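Local coordinates for protein aspartokinase (Arabidopsis thaliana, PDB 2CDQ) that catalyses the ATP-dependent phosphorylation of aspartate to 4-phosphoaspartate, the first step towards lysine, threonine, methionine and isoleucine, with lysine and S-adenosylmethionine as allosteric effectors, at residues L74-K79 with S89-L94; D180-G185 with T222-T227; P193-R198 with K242-K247; Q250-V255 with R307-Y312; S424-V429 with S458-S463. All coordinates share one frame; numbering follows the deposited sequence.

Overall arrangement
From the N terminus, interaction 1 comes first and closes the short connection between helices 69-80 and 92-108. Interactions 2 and 3 cross: segment 193-198 lies between the two segments of interaction 2, whose second segment in turn lies between those of interaction 3. They tie the loop after strand 177-178 to strand 225-227, and helix 191-205 to helix 232-244. Interaction 4 follows in series, joining strands 248-253 and 306-310 of the large sheet that interaction 2 also reaches. These four lie in the amino acid kinase region. Interaction 5 closes a later loop between two ACT strands, its centre about 42 Å from that of interaction 1.

Interaction 1 of 5, residues L74-K79 with S89-L94; sequences LLAGEK and SEIEEL
The carboxylate of Glu93 is the flat group here: Lys79 NZ meets OE2 at 3.2 Å, close to the carboxylate plane, on its syn lone pair, the side facing OE1, in a hydrogen-bonded salt bridge. Leu75 CB, by contrast, lies over one face of the carboxylate, 4.0 Å from Glu93 CD, and Leu75 CD1 comes near OE1, so the acid has apolar neighbours as well as its charge partner. These residues join two consecutive helices of the amino acid kinase fold, 69-80 and 92-108, where the chain turns from one into the other. The lysine reaches across with a chain extended beyond CG, running at about a right angle to the glutamate, whose own chain bends at its second torsion (chi2 69°). That bend swings OE2 round to the amine. Glu92 lies beside the lysine, and its carboxylate, though not in contact, probably adds to the negative field around NZ. Nearer the backbones the helices approach through small groups. Ala76 CB lies 3.9 Å from Glu93 CB, which fits the short 5.4 Å between the CA atoms of Ala76 and Glu93. Leu126 of helix 113-132 also packs on this alanine. Ile91, in the N-cap position of the second helix, presses its CG2 against Ala76 CB at 4.1 Å, while its CD1 ends 3.7 Å from Ala76 O.

Interaction 2 of 5, residues D180-G185 with T222-T227; sequences DDFTNG and TGAVTT
Asp180 OD1 accepts a hydrogen bond from the backbone N of Thr222 at 2.8 Å, the donor arriving on the syn side but 34° out of the carboxylate plane. With OG1 between its own backbone N and carbonyl carbon (chi1 45°), Thr222 also puts its hydroxyl on the side of that oxygen; a bond there is probable, but its modelled length is too short to be trusted. The amide of Lys221 adds a weak bond to OD1, so this oxygen gathers donors from the turn. At the other end of the contact, Gly185 N donates to Thr227 O at 3.0 Å. The second segment comes out of the turn of a beta hairpin in the amino acid kinase domain: strand 225-227 runs back antiparallel to strand 209-219, and the loop 180-185, which in sequence leads from strand 177-178 toward helix 191-205, lies against it. Aromatic contacts fill the middle. The Phe182 ring presents its edge, with Val225 O in the ring plane 3.6 Å from CE1 and Ala224 CB, 4.1 Å from CE1, also near that plane. Thr226 OG1 approaches the ring obliquely, and Arg138 of helix 137-161 packs on the same phenylalanine. Among the aliphatic contacts, Thr226 CG2 rests 3.7 Å from Gly185 CA. Thr227 borders the active site: its side chain is about 6 Å from that of Glu148, a substrate-binding residue, and its backbone N is hydrogen-bonded to Asp141 OD2.

Interaction 3 of 5, residues P193-R198 with K242-K247; sequences PAVAKR and KALGLK
Val195 is the first residue of segment 193-198 to touch the other side, and it does so with one branch. CG1 stands opposite the backbone N (chi1 162°), which turns it to two neighbours on the same side, Ala243 CB and Leu244 CD1, each 4.3 Å from Val195 CG1. This is helix-to-helix packing in the amino acid kinase domain, helix 191-205 resting against the C-terminal turn of helix 232-244. Phe176, from a loop, also packs on Val195 and helps to bury it. Next comes Ala196, where the backbones run nearest: its CA is 5.5 Å from that of Ala243, a spacing that small residues on both sides permit. The methyl CB of Ala196 faces Ala243 O near the end of the second helix, while Ala196 CA is met by Leu244 CD1 at 4.1 Å. No hydrogen bond crosses between the segments, and the interface is small, burying 153 Å² in all. On the partner side, helix 232-244 finishes in a Schellman motif, with Gly245 at positive phi turning the chain out of the helix. Tyr192, just ahead of the first segment, packs on Ala243 and makes a cation-pi contact with Lys242. The closing turn includes a weak bond from Gly245 N to Lys242 O at 3.3 Å.

Interaction 4 of 5, residues Q250-V255 with R307-Y312; sequences QVWKDV and RVKNSY
Trp252 and Lys309 both set CG opposite the carbonyl carbon (chi1 -70° and -63°), so from paired positions on neighbouring parallel strands, 248-253 and 306-310 of the amino acid kinase sheet, their side chains run together in the same direction. Lys309 CB thereby settles over one face of the indole, 3.6 Å from the centroid of the six-membered ring, a CH-pi contact. Further out, Lys309 CD follows the ring at 3.7 Å from Trp252 CZ2, and the amine ends on Pro314 O. Trp252 also stacks with Phe33, while the amide N of Ser311 lies in plane at the indole edge. Backbone bonds weave the strands: Val251 N to Arg307 O, Lys309 N to Val251 O at 2.9 Å, and Lys253 N to Lys309 O at 2.8 Å. On the face that carries Val251 and Val308, Lys253 CG lies 4.1 Å from Val308 CG1. There Val251 reaches to about 4 Å from the side chain of Lys32, which probably binds ATP. Lys253 O closes the pairing with two bonds from one residue: Ser311 N approaches nearly head-on at 2.9 Å, and Ser311 OG, at 3.0 Å, sits above the carbonyl plane, 50° out of it.

Interaction 5 of 5, residues S424-V429 with S458-S463; sequences SLIGNV and SKVNIS
Leu425 and Ile462 are locked by two backbone hydrogen bonds, Leu425 N to Ile462 O at 2.8 Å and Ile462 N to Leu425 O at 3.0 Å, making them the hydrogen-bonded pair of two antiparallel strands. A third bond, Gly427 N to Val460 O at 3.0 Å, extends the pairing to the end of strand 420-427. Side chains add one more: the hydroxyls of Ser424 and Ser463, a non-hydrogen-bonded pair, share a hydrogen bond with OG atoms 3.0 Å apart. Strands 420-427 and 461-467 are the inner two of the four strands this chain gives to an ACT sheet. On the face of the serines, Ile426 CD1 rests 3.7 Å from Asn461 ND2. Helix 277-287 of the kinase region packs here against Ile426 and Val460, and its Glu282 has a weak bond to the Asn461 amide. On the opposite face Leu425 CB meets Ile462 CG2 at 3.7 Å, covered by Ala439 and Leu436 of helix 432-446. Ile462 brings CG2 over by holding CG1 opposite the backbone N (chi1 -179°). Where the strands part, Val429 CG2 packs against the backbone around Ser458 and Lys459. The second subunit reaches both faces, with Ile453 on Ile462 and Glu379 weakly bonded to Asn461, and its Asp345 forms a salt bridge with Lys459 NZ. The chemistry is thus two-sided: an apolar face packed by the domain's own helix and a mixed face of serines, asparagine and isoleucine, consistent with a polar junction to the kinase region and the partner subunit.

Interaction 1 of 5, residues L74-K79 with S89-L94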
# COMPACT_ATOMS: atom_id res chain seq x y z
N LEU A 74 9.80 -29.50 -15.87
CA LEU A 74 8.48 -28.87 -15.76
C LEU A 74 7.84 -28.67 -17.13
O LEU A 74 6.65 -28.91 -17.30
CB LEU A 74 8.57 -27.53 -15.03
CG LEU A 74 8.77 -27.52 -13.51
CD1 LEU A 74 9.28 -26.16 -13.04
CD2 LEU A 74 7.49 -27.87 -12.77
N LEU A 75 8.63 -28.23 -18.11
CA LEU A 75 8.13 -28.05 -19.47
C LEU A 75 7.69 -29.39 -20.06
O LEU A 75 6.63 -29.47 -20.68
CB LEU A 75 9.17 -27.36 -20.36
CG LEU A 75 9.20 -25.82 -20.31
CD1 LEU A 75 10.55 -25.28 -20.78
CD2 LEU A 75 8.08 -25.19 -21.12
N ALA A 76 8.50 -30.43 -19.84
CA ALA A 76 8.19 -31.80 -20.26
C ALA A 76 6.88 -32.29 -19.63
O ALA A 76 6.11 -33.02 -20.26
CB ALA A 76 9.34 -32.74 -19.93
N GLY A 77 6.66 -31.89 -18.38
CA GLY A 77 5.43 -32.20 -17.66
C GLY A 77 4.21 -31.63 -18.35
O GLY A 77 3.31 -32.39 -18.74
N GLU A 78 4.19 -30.31 -18.54
CA GLU A 78 3.08 -29.64 -19.23
C GLU A 78 2.77 -30.27 -20.59
O GLU A 78 1.61 -30.45 -20.93
CB GLU A 78 3.36 -28.14 -19.40
CG GLU A 78 2.69 -27.24 -18.37
CD GLU A 78 3.69 -26.63 -17.39
OE1 GLU A 78 4.59 -25.88 -17.83
OE2 GLU A 78 3.55 -26.90 -16.17
N LYS A 79 3.82 -30.59 -21.35
CA LYS A 79 3.65 -31.13 -22.70
C LYS A 79 3.04 -32.53 -22.66
O LYS A 79 2.17 -32.85 -23.48
CB LYS A 79 4.98 -31.13 -23.47
CG LYS A 79 5.27 -29.82 -24.18
CD LYS A 79 6.43 -29.93 -25.16
CE LYS A 79 6.83 -28.56 -25.72
NZ LYS A 79 7.99 -28.64 -26.65
N SER A 89 7.52 -40.32 -25.64
CA SER A 89 8.93 -40.65 -25.88
C SER A 89 9.64 -39.61 -26.74
O SER A 89 10.87 -39.57 -26.78
CB SER A 89 9.03 -42.03 -26.54
OG SER A 89 8.19 -42.99 -25.88
N GLU A 90 8.86 -38.77 -27.42
CA GLU A 90 9.38 -37.78 -28.37
C GLU A 90 9.34 -36.33 -27.86
O GLU A 90 9.60 -35.40 -28.63
CB GLU A 90 8.65 -37.90 -29.72
CG GLU A 90 9.18 -38.99 -30.65
CD GLU A 90 8.95 -40.41 -30.11
OE1 GLU A 90 9.85 -41.26 -30.29
OE2 GLU A 90 7.88 -40.67 -29.50
N ILE A 91 9.02 -36.14 -26.58
CA ILE A 91 8.98 -34.79 -26.00
C ILE A 91 10.35 -34.13 -26.10
O ILE A 91 11.35 -34.65 -25.58
CB ILE A 91 8.48 -34.79 -24.54
CG1 ILE A 91 7.02 -35.26 -24.48
CG2 ILE A 91 8.61 -33.39 -23.94
CD1 ILE A 91 6.47 -35.46 -23.07
N GLU A 92 10.38 -32.98 -26.78
CA GLU A 92 11.59 -32.18 -26.99
C GLU A 92 12.46 -32.03 -25.75
O GLU A 92 13.67 -32.30 -25.80
CB GLU A 92 11.22 -30.80 -27.53
CG GLU A 92 11.58 -30.57 -28.99
CD GLU A 92 13.01 -30.10 -29.16
OE1 GLU A 92 13.21 -28.89 -29.41
OE2 GLU A 92 13.94 -30.93 -29.02
N GLU A 93 11.85 -31.62 -24.65
CA GLU A 93 12.56 -31.43 -23.39
C GLU A 93 13.13 -32.73 -22.83
O GLU A 93 14.22 -32.73 -22.26
CB GLU A 93 11.65 -30.74 -22.36
CG GLU A 93 11.60 -29.22 -22.48
CD GLU A 93 10.90 -28.71 -23.73
OE1 GLU A 93 11.20 -27.57 -24.14
OE2 GLU A 93 10.05 -29.44 -24.30
N LEU A 94 12.40 -33.83 -23.00
CA LEU A 94 12.88 -35.14 -22.57
C LEU A 94 14.12 -35.59 -23.35
O LEU A 94 15.06 -36.13 -22.77
CB LEU A 94 11.77 -36.20 -22.66
CG LEU A 94 12.14 -37.66 -22.42
CD1 LEU A 94 12.63 -37.91 -21.00
CD2 LEU A 94 10.96 -38.55 -22.75

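Interaction 2 of 5, residues D180-G185 with T222-T227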
# COMPACT_ATOMS: atom_id res chain seq x y z
N ASP A 180 3.37 -31.08 3.88
CA ASP A 180 2.93 -31.82 2.70
C ASP A 180 2.24 -30.95 1.64
O ASP A 180 1.45 -31.46 0.84
CB ASP A 180 2.08 -33.02 3.10
CG ASP A 180 2.79 -33.93 4.10
OD1 ASP A 180 3.25 -35.02 3.70
OD2 ASP A 180 2.89 -33.55 5.29
N ASP A 181 2.54 -29.65 1.62
CA ASP A 181 2.13 -28.79 0.50
C ASP A 181 3.27 -28.72 -0.50
O ASP A 181 4.39 -28.33 -0.16
CB ASP A 181 1.64 -27.40 0.92
CG ASP A 181 2.18 -26.96 2.27
OD1 ASP A 181 1.66 -27.44 3.30
OD2 ASP A 181 3.10 -26.12 2.29
N PHE A 182 2.98 -29.09 -1.74
CA PHE A 182 4.01 -29.54 -2.66
C PHE A 182 4.92 -28.48 -3.33
O PHE A 182 6.14 -28.51 -3.17
CB PHE A 182 3.45 -30.58 -3.63
CG PHE A 182 3.23 -31.91 -2.99
CD1 PHE A 182 4.29 -32.80 -2.80
CD2 PHE A 182 1.97 -32.28 -2.53
CE1 PHE A 182 4.10 -34.03 -2.18
CE2 PHE A 182 1.77 -33.50 -1.91
CZ PHE A 182 2.84 -34.38 -1.73
N THR A 183 4.32 -27.55 -4.06
CA THR A 183 5.12 -26.51 -4.69
C THR A 183 5.92 -25.73 -3.64
O THR A 183 6.97 -25.16 -3.95
CB THR A 183 4.22 -25.61 -5.56
OG1 THR A 183 3.62 -26.40 -6.60
CG2 THR A 183 5.01 -24.46 -6.20
N ASN A 184 5.45 -25.75 -2.39
CA ASN A 184 6.01 -24.92 -1.32
C ASN A 184 6.21 -25.64 0.03
O ASN A 184 5.72 -25.20 1.06
CB ASN A 184 5.14 -23.66 -1.13
CG ASN A 184 5.81 -22.61 -0.27
OD1 ASN A 184 6.95 -22.21 -0.52
ND2 ASN A 184 5.10 -22.15 0.75
N GLY A 185 6.96 -26.74 0.01
CA GLY A 185 7.26 -27.50 1.22
C GLY A 185 8.04 -26.74 2.29
O GLY A 185 9.15 -26.26 2.05
N THR A 222 2.99 -37.79 4.18
CA THR A 222 2.90 -38.48 2.89
C THR A 222 4.13 -39.35 2.65
O THR A 222 4.05 -40.36 1.94
CB THR A 222 2.77 -37.51 1.70
OG1 THR A 222 3.71 -36.43 1.85
CG2 THR A 222 1.36 -36.95 1.60
N GLY A 223 5.25 -38.95 3.23
CA GLY A 223 6.55 -39.58 2.98
C GLY A 223 7.05 -39.30 1.57
O GLY A 223 8.06 -39.85 1.15
N ALA A 224 6.33 -38.42 0.86
CA ALA A 224 6.57 -38.15 -0.56
C ALA A 224 7.57 -37.01 -0.81
O ALA A 224 7.71 -36.09 0.01
CB ALA A 224 5.24 -37.88 -1.27
N VAL A 225 8.25 -37.08 -1.96
CA VAL A 225 9.28 -36.10 -2.32
C VAL A 225 8.68 -34.70 -2.44
O VAL A 225 7.60 -34.51 -3.02
CB VAL A 225 10.02 -36.49 -3.62
CG1 VAL A 225 11.19 -35.55 -3.87
CG2 VAL A 225 10.52 -37.94 -3.55
N THR A 226 9.39 -33.73 -1.90
CA THR A 226 8.90 -32.36 -1.80
C THR A 226 9.96 -31.35 -2.25
O THR A 226 11.15 -31.56 -2.02
CB THR A 226 8.46 -32.08 -0.34
OG1 THR A 226 7.06 -32.35 -0.22
CG2 THR A 226 8.73 -30.66 0.06
N THR A 227 9.53 -30.27 -2.91
CA THR A 227 10.43 -29.15 -3.22
C THR A 227 10.21 -28.00 -2.25
O THR A 227 9.09 -27.75 -1.80
CB THR A 227 10.29 -28.63 -4.67
OG1 THR A 227 8.95 -28.20 -4.91
CG2 THR A 227 10.67 -29.71 -5.66

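Interaction 3 of 5, residues P193-R198 with K242-K247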
# COMPACT_ATOMS: atom_id res chain seq x y z
N PRO A 193 18.07 -31.58 14.03
CA PRO A 193 18.66 -32.72 14.74
C PRO A 193 18.83 -33.98 13.87
O PRO A 193 19.84 -34.69 14.02
CB PRO A 193 17.67 -32.99 15.88
CG PRO A 193 16.89 -31.71 16.02
CD PRO A 193 16.77 -31.20 14.62
N ALA A 194 17.87 -34.24 12.98
CA ALA A 194 17.89 -35.42 12.12
C ALA A 194 19.05 -35.39 11.12
O ALA A 194 19.71 -36.40 10.90
CB ALA A 194 16.57 -35.58 11.38
N VAL A 195 19.28 -34.21 10.54
CA VAL A 195 20.31 -34.03 9.51
C VAL A 195 21.72 -34.03 10.11
O VAL A 195 22.62 -34.67 9.56
CB VAL A 195 20.04 -32.76 8.66
CG1 VAL A 195 21.29 -32.31 7.90
CG2 VAL A 195 18.89 -33.02 7.70
N ALA A 196 21.89 -33.33 11.23
CA ALA A 196 23.18 -33.30 11.93
C ALA A 196 23.62 -34.70 12.34
O ALA A 196 24.80 -35.05 12.19
CB ALA A 196 23.10 -32.39 13.15
N LYS A 197 22.67 -35.50 12.81
CA LYS A 197 22.91 -36.87 13.25
C LYS A 197 23.30 -37.80 12.10
O LYS A 197 24.23 -38.60 12.22
CB LYS A 197 21.67 -37.42 13.97
CG LYS A 197 21.94 -38.49 15.02
CD LYS A 197 21.71 -39.90 14.47
CE LYS A 197 21.15 -40.82 15.55
NZ LYS A 197 22.02 -40.87 16.76
N ARG A 198 22.59 -37.67 10.98
CA ARG A 198 22.83 -38.51 9.81
C ARG A 198 24.14 -38.15 9.11
O ARG A 198 24.89 -39.04 8.70
CB ARG A 198 21.66 -38.40 8.82
CG ARG A 198 21.18 -39.73 8.24
CD ARG A 198 22.12 -40.30 7.20
NE ARG A 198 21.43 -41.27 6.35
CZ ARG A 198 21.95 -41.84 5.26
NH1 ARG A 198 23.18 -41.54 4.88
NH2 ARG A 198 21.23 -42.70 4.56
N LYS A 242 22.92 -24.25 9.78
CA LYS A 242 22.36 -24.18 11.14
C LYS A 242 22.42 -25.54 11.84
O LYS A 242 22.76 -25.62 13.03
CB LYS A 242 20.91 -23.66 11.11
CG LYS A 242 20.23 -23.60 12.48
CD LYS A 242 18.87 -22.89 12.41
CE LYS A 242 18.30 -22.60 13.81
NZ LYS A 242 17.40 -23.69 14.32
N ALA A 243 22.10 -26.60 11.10
CA ALA A 243 22.07 -27.95 11.65
C ALA A 243 23.45 -28.42 12.12
O ALA A 243 23.55 -29.18 13.09
CB ALA A 243 21.50 -28.93 10.63
N LEU A 244 24.49 -27.96 11.45
CA LEU A 244 25.86 -28.37 11.76
C LEU A 244 26.68 -27.27 12.44
O LEU A 244 27.87 -27.45 12.71
CB LEU A 244 26.57 -28.87 10.49
CG LEU A 244 26.32 -30.31 10.02
CD1 LEU A 244 24.90 -30.50 9.48
CD2 LEU A 244 27.34 -30.72 8.97
N GLY A 245 26.04 -26.13 12.71
CA GLY A 245 26.67 -24.99 13.39
C GLY A 245 28.00 -24.55 12.79
O GLY A 245 28.96 -24.27 13.52
N LEU A 246 28.04 -24.46 11.46
CA LEU A 246 29.28 -24.14 10.75
C LEU A 246 29.66 -22.66 10.85
O LEU A 246 28.85 -21.84 11.30
CB LEU A 246 29.17 -24.59 9.29
CG LEU A 246 28.72 -26.04 9.07
CD1 LEU A 246 28.39 -26.30 7.61
CD2 LEU A 246 29.76 -27.02 9.56
N LYS A 247 30.89 -22.33 10.46
CA LYS A 247 31.40 -20.96 10.54
C LYS A 247 30.70 -20.01 9.57
O LYS A 247 30.35 -18.89 9.95
CB LYS A 247 32.91 -20.90 10.28
CG LYS A 247 33.77 -21.96 10.99
CD LYS A 247 35.23 -21.87 10.52
CE LYS A 247 35.35 -21.98 8.99
NZ LYS A 247 36.60 -21.36 8.45

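Interaction 4 of 5, residues Q250-V255 with R307-Y312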
# COMPACT_ATOMS: atom_id res chain seq x y z
N GLN A 250 28.34 -20.49 2.20
CA GLN A 250 28.83 -19.86 0.97
C GLN A 250 27.89 -20.11 -0.19
O GLN A 250 27.48 -21.24 -0.43
CB GLN A 250 30.21 -20.42 0.62
CG GLN A 250 31.35 -19.94 1.52
CD GLN A 250 32.71 -20.48 1.10
OE1 GLN A 250 32.85 -21.13 0.05
NE2 GLN A 250 33.72 -20.22 1.92
N VAL A 251 27.55 -19.05 -0.91
CA VAL A 251 26.73 -19.16 -2.12
C VAL A 251 27.58 -18.71 -3.31
O VAL A 251 28.10 -17.59 -3.33
CB VAL A 251 25.43 -18.33 -2.00
CG1 VAL A 251 24.77 -18.11 -3.35
CG2 VAL A 251 24.45 -19.00 -1.05
N TRP A 252 27.74 -19.60 -4.28
CA TRP A 252 28.61 -19.33 -5.42
C TRP A 252 27.91 -18.75 -6.66
O TRP A 252 26.81 -19.17 -7.03
CB TRP A 252 29.43 -20.58 -5.77
CG TRP A 252 30.46 -20.90 -4.73
CD1 TRP A 252 30.29 -21.62 -3.58
CD2 TRP A 252 31.84 -20.48 -4.73
NE1 TRP A 252 31.46 -21.68 -2.87
CE2 TRP A 252 32.43 -20.99 -3.55
CE3 TRP A 252 32.62 -19.73 -5.60
CZ2 TRP A 252 33.77 -20.77 -3.23
CZ3 TRP A 252 33.96 -19.51 -5.29
CH2 TRP A 252 34.51 -20.03 -4.11
N LYS A 253 28.56 -17.76 -7.27
CA LYS A 253 28.09 -17.08 -8.47
C LYS A 253 29.25 -16.86 -9.46
O LYS A 253 30.39 -17.20 -9.16
CB LYS A 253 27.44 -15.74 -8.12
CG LYS A 253 26.05 -15.83 -7.50
CD LYS A 253 25.27 -14.54 -7.69
CE LYS A 253 24.66 -14.45 -9.09
NZ LYS A 253 24.08 -13.11 -9.37
N ASP A 254 28.94 -16.29 -10.62
CA ASP A 254 29.96 -16.03 -11.65
C ASP A 254 30.52 -14.59 -11.65
O ASP A 254 31.35 -14.24 -12.50
CB ASP A 254 29.41 -16.38 -13.04
CG ASP A 254 29.24 -17.87 -13.23
OD1 ASP A 254 30.04 -18.65 -12.65
OD2 ASP A 254 28.31 -18.27 -13.96
N VAL A 255 30.06 -13.79 -10.70
CA VAL A 255 30.50 -12.40 -10.54
C VAL A 255 30.97 -12.14 -9.11
O VAL A 255 30.78 -12.99 -8.24
CB VAL A 255 29.38 -11.42 -10.90
CG1 VAL A 255 29.09 -11.44 -12.40
CG2 VAL A 255 28.13 -11.74 -10.09
N ARG A 307 28.08 -15.93 2.75
CA ARG A 307 29.05 -15.33 1.82
C ARG A 307 28.71 -15.64 0.36
O ARG A 307 28.43 -16.79 0.01
CB ARG A 307 30.47 -15.80 2.14
CG ARG A 307 31.55 -15.02 1.39
CD ARG A 307 32.94 -15.53 1.74
NE ARG A 307 33.25 -15.32 3.15
CZ ARG A 307 33.83 -14.23 3.63
NH1 ARG A 307 34.17 -13.23 2.82
NH2 ARG A 307 34.07 -14.13 4.93
N VAL A 308 28.74 -14.60 -0.47
CA VAL A 308 28.51 -14.78 -1.90
C VAL A 308 29.84 -14.62 -2.63
O VAL A 308 30.45 -13.54 -2.59
CB VAL A 308 27.43 -13.81 -2.43
CG1 VAL A 308 27.12 -14.11 -3.88
CG2 VAL A 308 26.16 -13.92 -1.60
N LYS A 309 30.27 -15.70 -3.28
CA LYS A 309 31.60 -15.77 -3.89
C LYS A 309 31.59 -15.94 -5.40
O LYS A 309 30.60 -16.39 -5.99
CB LYS A 309 32.41 -16.92 -3.27
CG LYS A 309 32.70 -16.75 -1.79
CD LYS A 309 33.82 -17.65 -1.31
CE LYS A 309 35.18 -17.00 -1.51
NZ LYS A 309 36.26 -17.79 -0.85
N ASN A 310 32.70 -15.57 -6.02
CA ASN A 310 32.88 -15.67 -7.46
C ASN A 310 33.73 -16.89 -7.82
O ASN A 310 34.88 -17.00 -7.42
CB ASN A 310 33.56 -14.39 -7.98
CG ASN A 310 33.58 -14.32 -9.50
OD1 ASN A 310 32.96 -15.12 -10.19
ND2 ASN A 310 34.30 -13.34 -10.03
N SER A 311 33.14 -17.82 -8.58
CA SER A 311 33.86 -19.04 -8.96
C SER A 311 35.06 -18.72 -9.85
O SER A 311 36.02 -19.49 -9.90
CB SER A 311 32.94 -20.10 -9.57
OG SER A 311 31.92 -19.53 -10.39
N TYR A 312 35.01 -17.58 -10.54
CA TYR A 312 36.12 -17.13 -11.36
C TYR A 312 37.13 -16.30 -10.57
O TYR A 312 38.13 -15.83 -11.13
CB TYR A 312 35.62 -16.35 -12.57
CG TYR A 312 34.90 -17.21 -13.59
CD1 TYR A 312 33.53 -17.13 -13.73
CD2 TYR A 312 35.61 -18.10 -14.40
CE1 TYR A 312 32.86 -17.92 -14.66
CE2 TYR A 312 34.94 -18.89 -15.33
CZ TYR A 312 33.57 -18.79 -15.46
OH TYR A 312 32.89 -19.57 -16.38

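Interaction 5 of 5, residues S424-V429 with S458-S463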
# COMPACT_ATOMS: atom_id res chain seq x y z
N SER A 424 14.40 0.21 -7.73
CA SER A 424 14.49 0.18 -6.27
C SER A 424 15.83 0.74 -5.82
O SER A 424 16.88 0.30 -6.28
CB SER A 424 14.30 -1.24 -5.74
OG SER A 424 12.93 -1.55 -5.59
N LEU A 425 15.78 1.73 -4.93
CA LEU A 425 16.98 2.25 -4.29
C LEU A 425 17.17 1.60 -2.92
O LEU A 425 16.33 1.75 -2.03
CB LEU A 425 16.89 3.76 -4.15
CG LEU A 425 17.59 4.67 -5.17
CD1 LEU A 425 17.75 4.04 -6.55
CD2 LEU A 425 16.88 6.02 -5.25
N ILE A 426 18.26 0.86 -2.77
CA ILE A 426 18.62 0.21 -1.51
C ILE A 426 19.78 0.99 -0.89
O ILE A 426 20.89 0.98 -1.42
CB ILE A 426 19.06 -1.26 -1.72
CG1 ILE A 426 18.18 -1.97 -2.78
CG2 ILE A 426 19.12 -2.00 -0.39
CD1 ILE A 426 16.73 -2.20 -2.40
N GLY A 427 19.51 1.67 0.22
CA GLY A 427 20.53 2.51 0.83
C GLY A 427 20.53 2.58 2.35
O GLY A 427 19.94 1.75 3.04
N ASN A 428 21.22 3.60 2.85
CA ASN A 428 21.34 3.83 4.27
C ASN A 428 20.22 4.74 4.72
O ASN A 428 20.15 5.91 4.35
CB ASN A 428 22.70 4.46 4.58
CG ASN A 428 22.92 4.71 6.07
OD1 ASN A 428 22.01 4.54 6.89
ND2 ASN A 428 24.13 5.12 6.42
N VAL A 429 19.34 4.19 5.55
CA VAL A 429 18.15 4.90 5.96
C VAL A 429 18.45 6.24 6.67
O VAL A 429 17.64 7.17 6.63
CB VAL A 429 17.19 3.96 6.75
CG1 VAL A 429 17.37 4.12 8.26
CG2 VAL A 429 15.75 4.21 6.32
N SER A 458 10.73 3.18 7.72
CA SER A 458 12.20 3.27 7.82
C SER A 458 12.95 2.15 7.09
O SER A 458 14.03 1.73 7.51
CB SER A 458 12.63 3.34 9.29
OG SER A 458 12.15 4.53 9.90
N LYS A 459 12.38 1.70 5.98
CA LYS A 459 12.95 0.57 5.23
C LYS A 459 14.11 1.04 4.37
O LYS A 459 14.17 2.20 3.97
CB LYS A 459 11.86 -0.12 4.39
CG LYS A 459 10.77 -0.85 5.21
CD LYS A 459 11.40 -1.63 6.36
CE LYS A 459 10.63 -2.89 6.73
NZ LYS A 459 9.68 -2.68 7.85
N VAL A 460 15.06 0.14 4.13
CA VAL A 460 16.22 0.43 3.28
C VAL A 460 15.85 0.54 1.79
O VAL A 460 16.63 1.05 0.99
CB VAL A 460 17.38 -0.61 3.49
CG1 VAL A 460 18.01 -0.46 4.86
CG2 VAL A 460 16.87 -2.03 3.30
N ASN A 461 14.65 0.09 1.45
CA ASN A 461 14.18 -0.05 0.08
C ASN A 461 13.11 0.99 -0.28
O ASN A 461 12.04 1.01 0.32
CB ASN A 461 13.61 -1.47 -0.11
CG ASN A 461 13.10 -1.76 -1.52
OD1 ASN A 461 12.65 -0.86 -2.24
ND2 ASN A 461 13.15 -3.02 -1.92
N ILE A 462 13.41 1.84 -1.26
CA ILE A 462 12.40 2.74 -1.81
C ILE A 462 12.22 2.50 -3.31
O ILE A 462 13.20 2.45 -4.06
CB ILE A 462 12.69 4.23 -1.50
CG1 ILE A 462 11.59 5.13 -2.08
CG2 ILE A 462 14.08 4.64 -1.99
CD1 ILE A 462 11.90 6.62 -1.99
N SER A 463 10.97 2.35 -3.74
CA SER A 463 10.68 2.00 -5.13
C SER A 463 10.06 3.14 -5.93
O SER A 463 9.15 3.82 -5.44
CB SER A 463 9.78 0.76 -5.18
OG SER A 463 10.42 -0.35 -4.57